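Local structure of MaoC-like dehydratase (Phytophthora Capsici, 3KH8) at residues V242-P247 and S282-P287; S231-P236 and I248-C253; F213-H218 and E289-R294. The protein probably catalyses the reversible hydration of trans-2-enoyl-CoA to (R)-3-hydroxyacyl-CoA, as a MaoC-like lyase of the hot dog fold. One frame throughout, in Å; residues are numbered along the deposited sequence.

All three contacts lie within the MaoC-like domain, and their chemistry follows their depth. Contact 1 is a surface meeting of two loops, held by aromatic, aliphatic and cation-pi packing around F286. Contact 2, about 8 Å away between centres, is buried: a histidine pair stacks there, and one side-chain hydrogen bond reaches a backbone carbonyl. Contact 3, partly buried, is a pairing of two antiparallel strands dominated by backbone hydrogen bonds. Contacts 1 and 2 share the chain running into helix 251-266, where C285 O probably bonds L249 N. I291 of contact 3 packs on C285 and L249, so all three meet beside that helix.

Contact 1: residues V242-P247 and S282-P287; sequences VGFKQP and SSPCFP
K245 crosses one face of the F286 ring where two loops of the hot dog domain meet at the surface: one leads from helix 236-241 to helix 251-266, the other joins strands 274-281 and 290-297. K245 CE sits nearly over the middle of the ring, 3.9 Å from the F286 centroid and 13° off the ring normal, in a CH-pi contact. Beyond it, K245 NZ makes an off-centre cation-pi interaction, 4.8 Å from the same centroid. A chi1 of 58° tucks the lysine CG over its own backbone, and the chain then runs extended, which carries its end, rather than its base, across the phenyl group. Q246 slants past another part of the ring, its CG 3.7 Å from F286 CD1. The amide plane stands 81° to the ring plane, and Q246 NE2 comes within 3.6 Å of F286 CB. F244 adds a second aromatic ring, obliquely placed: its CE1 touches P284 CG at 3.8 Å, and its CD1 lies 4.3 Å from F286 CE1.

Further out, several bonds set these groups in place. G243, at positive phi, is the C-prime residue of a Schellman motif that ends helix 236-241 just before F244. On the other loop, F286 N donates to E289 OE1, P284 O accepts from R312 NH2, and the hydroxyl of S283 bonds V315 O. I248, next in the chain after P247, packs against both P284 and F286, linking this outer layer to the buried region behind it. At the P247 end, the P247 carbonyl oxygen lies in the plane of the F286 ring, at its edge, and comes within 3.3 Å of P287 CD.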
loop_
_atom_site.group_PDB
_atom_site.type_symbol
_atom_site.label_atom_id
_atom_site.label_comp_id
_atom_site.label_asym_id
_atom_site.label_seq_id
_atom_site.Cartn_x
_atom_site.Cartn_y
_atom_site.Cartn_z
ATOM N N VAL A 242 -3.636 -19.055 -18.401
ATOM C CA VAL A 242 -2.527 -19.988 -18.178
ATOM C C VAL A 242 -2.885 -21.152 -17.243
ATOM O O VAL A 242 -2.005 -21.902 -16.815
ATOM C CB VAL A 242 -1.239 -19.264 -17.691
ATOM C CG1 VAL A 242 -0.622 -18.444 -18.819
ATOM C CG2 VAL A 242 -1.526 -18.392 -16.468
ATOM N N GLY A 243 -4.172 -21.290 -16.924
ATOM C CA GLY A 243 -4.669 -22.483 -16.234
ATOM C C GLY A 243 -5.239 -22.320 -14.835
ATOM O O GLY A 243 -5.891 -23.236 -14.328
ATOM N N PHE A 244 -5.003 -21.167 -14.208
ATOM C CA PHE A 244 -5.453 -20.929 -12.833
ATOM C C PHE A 244 -6.924 -20.503 -12.749
ATOM O O PHE A 244 -7.442 -19.857 -13.656
ATOM C CB PHE A 244 -4.567 -19.881 -12.142
ATOM C CG PHE A 244 -3.099 -20.234 -12.117
ATOM C CD1 PHE A 244 -2.625 -21.261 -11.301
ATOM C CD2 PHE A 244 -2.188 -19.525 -12.895
ATOM C CE1 PHE A 244 -1.266 -21.585 -11.274
ATOM C CE2 PHE A 244 -0.829 -19.839 -12.873
ATOM C CZ PHE A 244 -0.367 -20.871 -12.061
ATOM N N LYS A 245 -7.583 -20.866 -11.649
ATOM C CA LYS A 245 -8.980 -20.481 -11.391
ATOM C C LYS A 245 -9.120 -18.981 -11.119
ATOM O O LYS A 245 -10.160 -18.376 -11.403
ATOM C CB LYS A 245 -9.554 -21.281 -10.209
ATOM C CG LYS A 245 -8.781 -21.122 -8.891
ATOM C CD LYS A 245 -9.360 -21.978 -7.767
ATOM C CE LYS A 245 -8.434 -21.974 -6.557
ATOM N NZ LYS A 245 -8.995 -22.724 -5.402
ATOM N N GLN A 246 -8.061 -18.402 -10.559
ATOM C CA GLN A 246 -8.013 -16.990 -10.204
ATOM C C GLN A 246 -6.543 -16.552 -10.190
ATOM O O GLN A 246 -5.651 -17.403 -10.260
ATOM C CB GLN A 246 -8.690 -16.753 -8.844
ATOM C CG GLN A 246 -8.069 -17.507 -7.667
ATOM C CD GLN A 246 -8.911 -17.425 -6.405
ATOM O OE1 GLN A 246 -10.099 -17.752 -6.413
ATOM N NE2 GLN A 246 -8.296 -16.996 -5.311
ATOM N N PRO A 247 -6.277 -15.230 -10.129
ATOM C CA PRO A 247 -4.881 -14.789 -10.035
ATOM C C PRO A 247 -4.153 -15.425 -8.849
ATOM O O PRO A 247 -4.774 -15.713 -7.826
ATOM C CB PRO A 247 -5.010 -13.278 -9.832
ATOM C CG PRO A 247 -6.286 -12.923 -10.511
ATOM C CD PRO A 247 -7.204 -14.085 -10.238
ATOM N N SER A 282 7.426 -24.019 -4.704
ATOM C CA SER A 282 7.063 -25.385 -5.074
ATOM C C SER A 282 5.665 -25.505 -5.671
ATOM O O SER A 282 5.428 -26.365 -6.518
ATOM C CB SER A 282 7.244 -26.327 -3.880
ATOM O OG SER A 282 6.735 -25.743 -2.698
ATOM N N SER A 283 4.750 -24.642 -5.236
ATOM C CA SER A 283 3.387 -24.609 -5.774
ATOM C C SER A 283 2.754 -23.238 -5.519
ATOM O O SER A 283 3.234 -22.491 -4.660
ATOM C CB SER A 283 2.531 -25.738 -5.180
ATOM O OG SER A 283 2.161 -25.458 -3.842
ATOM N N PRO A 284 1.685 -22.897 -6.266
ATOM C CA PRO A 284 1.159 -21.543 -6.135
ATOM C C PRO A 284 0.265 -21.330 -4.919
ATOM O O PRO A 284 -0.332 -22.275 -4.396
ATOM C CB PRO A 284 0.367 -21.347 -7.431
ATOM C CG PRO A 284 -0.056 -22.714 -7.822
ATOM C CD PRO A 284 1.039 -23.636 -7.370
ATOM N N CYS A 285 0.199 -20.075 -4.486
ATOM C CA CYS A 285 -0.673 -19.633 -3.411
ATOM C C CYS A 285 -1.732 -18.700 -3.997
ATOM O O CYS A 285 -1.458 -17.948 -4.930
ATOM C CB CYS A 285 0.152 -18.894 -2.357
ATOM S SG CYS A 285 -0.758 -18.326 -0.912
ATOM N N PHE A 286 -2.943 -18.756 -3.453
ATOM C CA PHE A 286 -4.002 -17.859 -3.893
ATOM C C PHE A 286 -4.277 -16.809 -2.826
ATOM O O PHE A 286 -4.373 -17.140 -1.639
ATOM C CB PHE A 286 -5.270 -18.641 -4.259
ATOM C CG PHE A 286 -5.051 -19.659 -5.339
ATOM C CD1 PHE A 286 -4.972 -19.268 -6.675
ATOM C CD2 PHE A 286 -4.899 -21.007 -5.024
ATOM C CE1 PHE A 286 -4.757 -20.204 -7.677
ATOM C CE2 PHE A 286 -4.685 -21.951 -6.020
ATOM C CZ PHE A 286 -4.611 -21.547 -7.354
ATOM N N PRO A 287 -4.385 -15.531 -3.237
ATOM C CA PRO A 287 -4.667 -14.485 -2.255
ATOM C C PRO A 287 -5.942 -14.829 -1.496
ATOM O O PRO A 287 -6.935 -15.232 -2.109
ATOM C CB PRO A 287 -4.874 -13.230 -3.114
ATOM C CG PRO A 287 -4.273 -13.545 -4.438
ATOM C CD PRO A 287 -4.429 -15.023 -4.620
#

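Contact 2: residues S231-P236 and I248-C253; sequences SLHIDP and ILHGLC
H233 stacks face to face on H250, and this pair is the tight heart of the contact. The ring centroids are 3.8 Å apart with the planes inclined by 25°, and H233 CD2 comes to 3.4 Å from H250 NE2. H233 ND1 donates a hydrogen bond to I248 O at 2.7 Å, with an N-H...O angle of 153°. The acceptor lies in the imidazole plane, while the donor sits well above the plane of the carbonyl. This bond and the stack together fix the ring's rotation, and H233 CA makes a further CH...O contact with I248 O at 3.4 Å. The other face of the H233 ring is covered off-centre by CG of its own neighbour L232. H250 is itself held: NE2 bonds the backbone O of D228, and Y223 meets its ring edge to face.

The sequence holding D228, N230 and H233 closely resembles the hydratase 2 motif, whose aspartate and histidine are the catalytic pair in related R-specific enoyl-CoA hydratases; a similar role is probable here.

Packing is looser between L232 and I248, both partly exposed. L232 CD2 touches I248 CD1 at 4.0 Å, without polar help. With chi1 at 64°, I248 swings CG1 to 3.7 Å from H233 ND1. At the end facing the second subunit, S231, I234 and D235 pack on Y75 of that subunit, and P236 on L71 of the same subunit.

H250 is the N-cap of helix 251-266 and D235 that of helix 236-241, so the contact joins the starts of two helices; L252 reaches strand 123-132 at H125 and Q128, and Y223 of helix 219-223 packs alongside L252 and C253.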
loop_
_atom_site.group_PDB
_atom_site.type_symbol
_atom_site.label_atom_id
_atom_site.label_comp_id
_atom_site.label_asym_id
_atom_site.label_seq_id
_atom_site.Cartn_x
_atom_site.Cartn_y
_atom_site.Cartn_z
ATOM N N SER A 231 0.575 -8.921 -14.692
ATOM C CA SER A 231 -0.875 -9.119 -14.787
ATOM C C SER A 231 -1.342 -10.472 -14.242
ATOM O O SER A 231 -2.509 -10.631 -13.892
ATOM C CB SER A 231 -1.352 -8.944 -16.235
ATOM O OG SER A 231 -0.705 -9.869 -17.094
ATOM N N LEU A 232 -0.420 -11.429 -14.162
ATOM C CA LEU A 232 -0.691 -12.759 -13.612
ATOM C C LEU A 232 -1.294 -12.690 -12.203
ATOM O O LEU A 232 -2.109 -13.537 -11.826
ATOM C CB LEU A 232 0.599 -13.601 -13.610
ATOM C CG LEU A 232 0.582 -15.037 -13.059
ATOM C CD1 LEU A 232 -0.340 -15.943 -13.865
ATOM C CD2 LEU A 232 1.989 -15.619 -12.996
ATOM N N HIS A 233 -0.916 -11.669 -11.441
ATOM C CA HIS A 233 -1.330 -11.570 -10.040
ATOM C C HIS A 233 -2.593 -10.737 -9.798
ATOM O O HIS A 233 -3.026 -10.575 -8.652
ATOM C CB HIS A 233 -0.163 -11.061 -9.185
ATOM C CG HIS A 233 1.109 -11.820 -9.403
ATOM N ND1 HIS A 233 1.234 -13.160 -9.107
ATOM C CD2 HIS A 233 2.304 -11.434 -9.908
ATOM C CE1 HIS A 233 2.454 -13.564 -9.410
ATOM N NE2 HIS A 233 3.125 -12.537 -9.896
ATOM N N ILE A 234 -3.205 -10.235 -10.869
ATOM C CA ILE A 234 -4.361 -9.350 -10.715
ATOM C C ILE A 234 -5.494 -9.559 -11.740
ATOM O O ILE A 234 -6.670 -9.481 -11.382
ATOM C CB ILE A 234 -3.915 -7.852 -10.608
ATOM C CG1 ILE A 234 -5.098 -6.950 -10.228
ATOM C CG2 ILE A 234 -3.194 -7.396 -11.879
ATOM C CD1 ILE A 234 -4.702 -5.632 -9.595
ATOM N N ASP A 235 -5.136 -9.825 -12.995
ATOM C CA ASP A 235 -6.116 -9.984 -14.072
ATOM C C ASP A 235 -6.576 -11.441 -14.150
ATOM O O ASP A 235 -5.799 -12.311 -14.551
ATOM C CB ASP A 235 -5.512 -9.531 -15.410
ATOM C CG ASP A 235 -6.536 -9.473 -16.550
ATOM O OD1 ASP A 235 -7.660 -10.010 -16.426
ATOM O OD2 ASP A 235 -6.205 -8.879 -17.595
ATOM N N PRO A 236 -7.844 -11.708 -13.771
ATOM C CA PRO A 236 -8.378 -13.075 -13.767
ATOM C C PRO A 236 -8.337 -13.728 -15.146
ATOM O O PRO A 236 -8.146 -14.942 -15.242
ATOM C CB PRO A 236 -9.832 -12.893 -13.312
ATOM C CG PRO A 236 -9.875 -11.563 -12.654
ATOM C CD PRO A 236 -8.867 -10.724 -13.374
ATOM N N ILE A 248 -2.854 -15.655 -8.998
ATOM C CA ILE A 248 -2.039 -16.183 -7.900
ATOM C C ILE A 248 -1.301 -15.066 -7.158
ATOM O O ILE A 248 -0.988 -14.026 -7.743
ATOM C CB ILE A 248 -1.031 -17.260 -8.387
ATOM C CG1 ILE A 248 -0.005 -16.657 -9.359
ATOM C CG2 ILE A 248 -1.777 -18.448 -9.012
ATOM C CD1 ILE A 248 1.215 -17.528 -9.608
ATOM N N LEU A 249 -1.029 -15.286 -5.872
ATOM C CA LEU A 249 -0.231 -14.353 -5.084
ATOM C C LEU A 249 1.226 -14.449 -5.522
ATOM O O LEU A 249 1.695 -15.532 -5.866
ATOM C CB LEU A 249 -0.364 -14.661 -3.584
ATOM C CG LEU A 249 0.363 -13.774 -2.563
ATOM C CD1 LEU A 249 -0.175 -12.327 -2.567
ATOM C CD2 LEU A 249 0.278 -14.377 -1.165
ATOM N N HIS A 250 1.923 -13.314 -5.522
ATOM C CA HIS A 250 3.356 -13.263 -5.836
ATOM C C HIS A 250 4.106 -14.246 -4.955
ATOM O O HIS A 250 3.914 -14.253 -3.741
ATOM C CB HIS A 250 3.934 -11.873 -5.544
ATOM C CG HIS A 250 3.310 -10.757 -6.325
ATOM N ND1 HIS A 250 1.997 -10.368 -6.157
ATOM C CD2 HIS A 250 3.842 -9.904 -7.232
ATOM C CE1 HIS A 250 1.740 -9.341 -6.949
ATOM N NE2 HIS A 250 2.841 -9.044 -7.617
ATOM N N GLY A 251 4.964 -15.068 -5.560
ATOM C CA GLY A 251 5.846 -15.950 -4.796
ATOM C C GLY A 251 6.711 -15.201 -3.789
ATOM O O GLY A 251 6.937 -15.679 -2.674
ATOM N N LEU A 252 7.185 -14.015 -4.172
ATOM C CA LEU A 252 8.014 -13.208 -3.274
ATOM C C LEU A 252 7.241 -12.636 -2.079
ATOM O O LEU A 252 7.836 -12.358 -1.037
ATOM C CB LEU A 252 8.746 -12.098 -4.039
ATOM C CG LEU A 252 9.947 -12.556 -4.879
ATOM C CD1 LEU A 252 10.460 -11.411 -5.768
ATOM C CD2 LEU A 252 11.066 -13.104 -3.987
ATOM N N CYS A 253 5.929 -12.463 -2.235
ATOM C CA CYS A 253 5.067 -12.058 -1.120
ATOM C C CYS A 253 4.966 -13.202 -0.097
ATOM O O CYS A 253 5.109 -12.983 1.107
ATOM C CB CYS A 253 3.679 -11.639 -1.624
ATOM S SG CYS A 253 2.541 -11.039 -0.321
#

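Contact 3: residues F213-H218 and E289-R294; sequences FKTSPH and ETIQTR
T215 grips E289 O twice. Its OG1 donates at 2.7 Å to E289 O, in the carbonyl plane and on a lone pair; its backbone N adds a longer bond of 3.2 Å to E289 O, from above that plane. A chi1 of 69° in T215 turns the hydroxyl to this oxygen; OG1 also bonds G288 N. F213 and I291 exchange paired backbone bonds, I291 N to F213 O at 2.8 Å and F213 N to I291 O at 2.9 Å. They mark F213-I291 as an antiparallel hydrogen-bonded pair and K214-T290 as the non-hydrogen-bonded one, in the curved hot dog sheet where strand 209-214 pairs with strand 290-297.

K214 and T290 share a sheet face, their side chains crossing at about a right angle, with K214 CD 3.5 Å from T290 OG1. T290 OG1 hydrogen-bonds E311 OE2, while K214 NZ turns back to T215 O and G288 O. On the face of F213 and I291 lies helix 251-266: F213 packs on V257 and makes a cation-pi contact with R260, and I291 touches S254 and V257. I291 CD1 meets T215 CG2 at 3.8 Å.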
loop_
_atom_site.group_PDB
_atom_site.type_symbol
_atom_site.label_atom_id
_atom_site.label_comp_id
_atom_site.label_asym_id
_atom_site.label_seq_id
_atom_site.Cartn_x
_atom_site.Cartn_y
_atom_site.Cartn_z
ATOM N N PHE A 213 -0.382 -16.820 8.953
ATOM C CA PHE A 213 -0.893 -15.528 8.541
ATOM C C PHE A 213 -1.970 -15.721 7.486
ATOM O O PHE A 213 -1.734 -16.335 6.446
ATOM C CB PHE A 213 0.228 -14.618 8.016
ATOM C CG PHE A 213 -0.267 -13.284 7.519
ATOM C CD1 PHE A 213 -0.707 -12.312 8.420
ATOM C CD2 PHE A 213 -0.313 -13.007 6.154
ATOM C CE1 PHE A 213 -1.178 -11.081 7.964
ATOM C CE2 PHE A 213 -0.784 -11.784 5.691
ATOM C CZ PHE A 213 -1.218 -10.820 6.599
ATOM N N LYS A 214 -3.158 -15.208 7.788
ATOM C CA LYS A 214 -4.274 -15.192 6.855
ATOM C C LYS A 214 -4.054 -14.045 5.873
ATOM O O LYS A 214 -4.137 -12.874 6.254
ATOM C CB LYS A 214 -5.591 -15.024 7.635
ATOM C CG LYS A 214 -6.848 -14.721 6.811
ATOM C CD LYS A 214 -7.303 -15.890 5.962
ATOM C CE LYS A 214 -8.683 -15.624 5.359
ATOM N NZ LYS A 214 -8.654 -14.597 4.268
ATOM N N THR A 215 -3.751 -14.374 4.618
ATOM C CA THR A 215 -3.620 -13.337 3.594
ATOM C C THR A 215 -4.992 -12.787 3.198
ATOM O O THR A 215 -6.010 -13.462 3.352
ATOM C CB THR A 215 -2.862 -13.824 2.331
ATOM O OG1 THR A 215 -3.661 -14.776 1.615
ATOM C CG2 THR A 215 -1.510 -14.443 2.702
ATOM N N SER A 216 -5.008 -11.546 2.715
ATOM C CA SER A 216 -6.220 -10.935 2.186
ATOM C C SER A 216 -6.488 -11.456 0.772
ATOM O O SER A 216 -5.546 -11.728 0.031
ATOM C CB SER A 216 -6.067 -9.411 2.160
ATOM O OG SER A 216 -7.090 -8.813 1.382
ATOM N N PRO A 217 -7.773 -11.593 0.388
ATOM C CA PRO A 217 -8.067 -11.885 -1.022
ATOM C C PRO A 217 -7.528 -10.808 -1.970
ATOM O O PRO A 217 -7.370 -11.063 -3.164
ATOM C CB PRO A 217 -9.603 -11.920 -1.073
ATOM C CG PRO A 217 -10.063 -11.313 0.211
ATOM C CD PRO A 217 -8.994 -11.582 1.213
ATOM N N HIS A 218 -7.234 -9.627 -1.433
ATOM C CA HIS A 218 -6.718 -8.523 -2.238
ATOM C C HIS A 218 -5.242 -8.242 -1.966
ATOM O O HIS A 218 -4.728 -7.187 -2.334
ATOM C CB HIS A 218 -7.589 -7.273 -2.036
ATOM C CG HIS A 218 -9.056 -7.571 -2.073
ATOM N ND1 HIS A 218 -9.909 -7.257 -1.037
ATOM C CD2 HIS A 218 -9.807 -8.212 -2.999
ATOM C CE1 HIS A 218 -11.131 -7.665 -1.339
ATOM N NE2 HIS A 218 -11.095 -8.254 -2.520
ATOM N N GLU A 289 -5.746 -17.156 1.015
ATOM C CA GLU A 289 -5.367 -18.385 1.701
ATOM C C GLU A 289 -4.475 -18.105 2.907
ATOM O O GLU A 289 -3.802 -17.062 2.971
ATOM C CB GLU A 289 -4.694 -19.364 0.728
ATOM C CG GLU A 289 -5.639 -19.869 -0.364
ATOM C CD GLU A 289 -5.054 -20.996 -1.196
ATOM O OE1 GLU A 289 -3.885 -20.902 -1.628
ATOM O OE2 GLU A 289 -5.781 -21.982 -1.423
ATOM N N THR A 290 -4.489 -19.034 3.863
ATOM C CA THR A 290 -3.692 -18.924 5.079
ATOM C C THR A 290 -2.322 -19.569 4.882
ATOM O O THR A 290 -2.227 -20.748 4.520
ATOM C CB THR A 290 -4.413 -19.574 6.286
ATOM O OG1 THR A 290 -5.713 -18.988 6.430
ATOM C CG2 THR A 290 -3.624 -19.369 7.579
ATOM N N ILE A 291 -1.271 -18.787 5.116
ATOM C CA ILE A 291 0.099 -19.277 4.979
ATOM C C ILE A 291 0.672 -19.651 6.339
ATOM O O ILE A 291 0.844 -18.789 7.209
ATOM C CB ILE A 291 1.026 -18.250 4.278
ATOM C CG1 ILE A 291 0.560 -18.000 2.837
ATOM C CG2 ILE A 291 2.491 -18.736 4.309
ATOM C CD1 ILE A 291 1.319 -16.872 2.103
ATOM N N GLN A 292 0.958 -20.942 6.510
ATOM C CA GLN A 292 1.594 -21.460 7.721
ATOM C C GLN A 292 3.091 -21.582 7.499
ATOM O O GLN A 292 3.525 -22.186 6.515
ATOM C CB GLN A 292 1.052 -22.850 8.073
ATOM C CG GLN A 292 -0.430 -22.920 8.397
ATOM C CD GLN A 292 -0.941 -24.356 8.445
ATOM O OE1 GLN A 292 -0.709 -25.144 7.526
ATOM N NE2 GLN A 292 -1.642 -24.697 9.514
ATOM N N THR A 293 3.878 -21.033 8.417
ATOM C CA THR A 293 5.325 -21.201 8.361
ATOM C C THR A 293 5.773 -22.230 9.410
ATOM O O THR A 293 5.590 -22.021 10.616
ATOM C CB THR A 293 6.076 -19.849 8.518
ATOM O OG1 THR A 293 5.622 -18.931 7.514
ATOM C CG2 THR A 293 7.578 -20.036 8.363
ATOM N N ARG A 294 6.330 -23.343 8.932
ATOM C CA ARG A 294 6.864 -24.401 9.800
ATOM C C ARG A 294 8.356 -24.179 9.986
ATOM O O ARG A 294 9.087 -24.076 9.006
ATOM C CB ARG A 294 6.671 -25.780 9.165
ATOM C CG ARG A 294 5.259 -26.134 8.764
ATOM C CD ARG A 294 5.272 -27.396 7.913
ATOM N NE ARG A 294 3.929 -27.939 7.737
ATOM C CZ ARG A 294 3.602 -28.862 6.836
ATOM N NH1 ARG A 294 4.518 -29.347 6.005
ATOM N NH2 ARG A 294 2.352 -29.290 6.759
#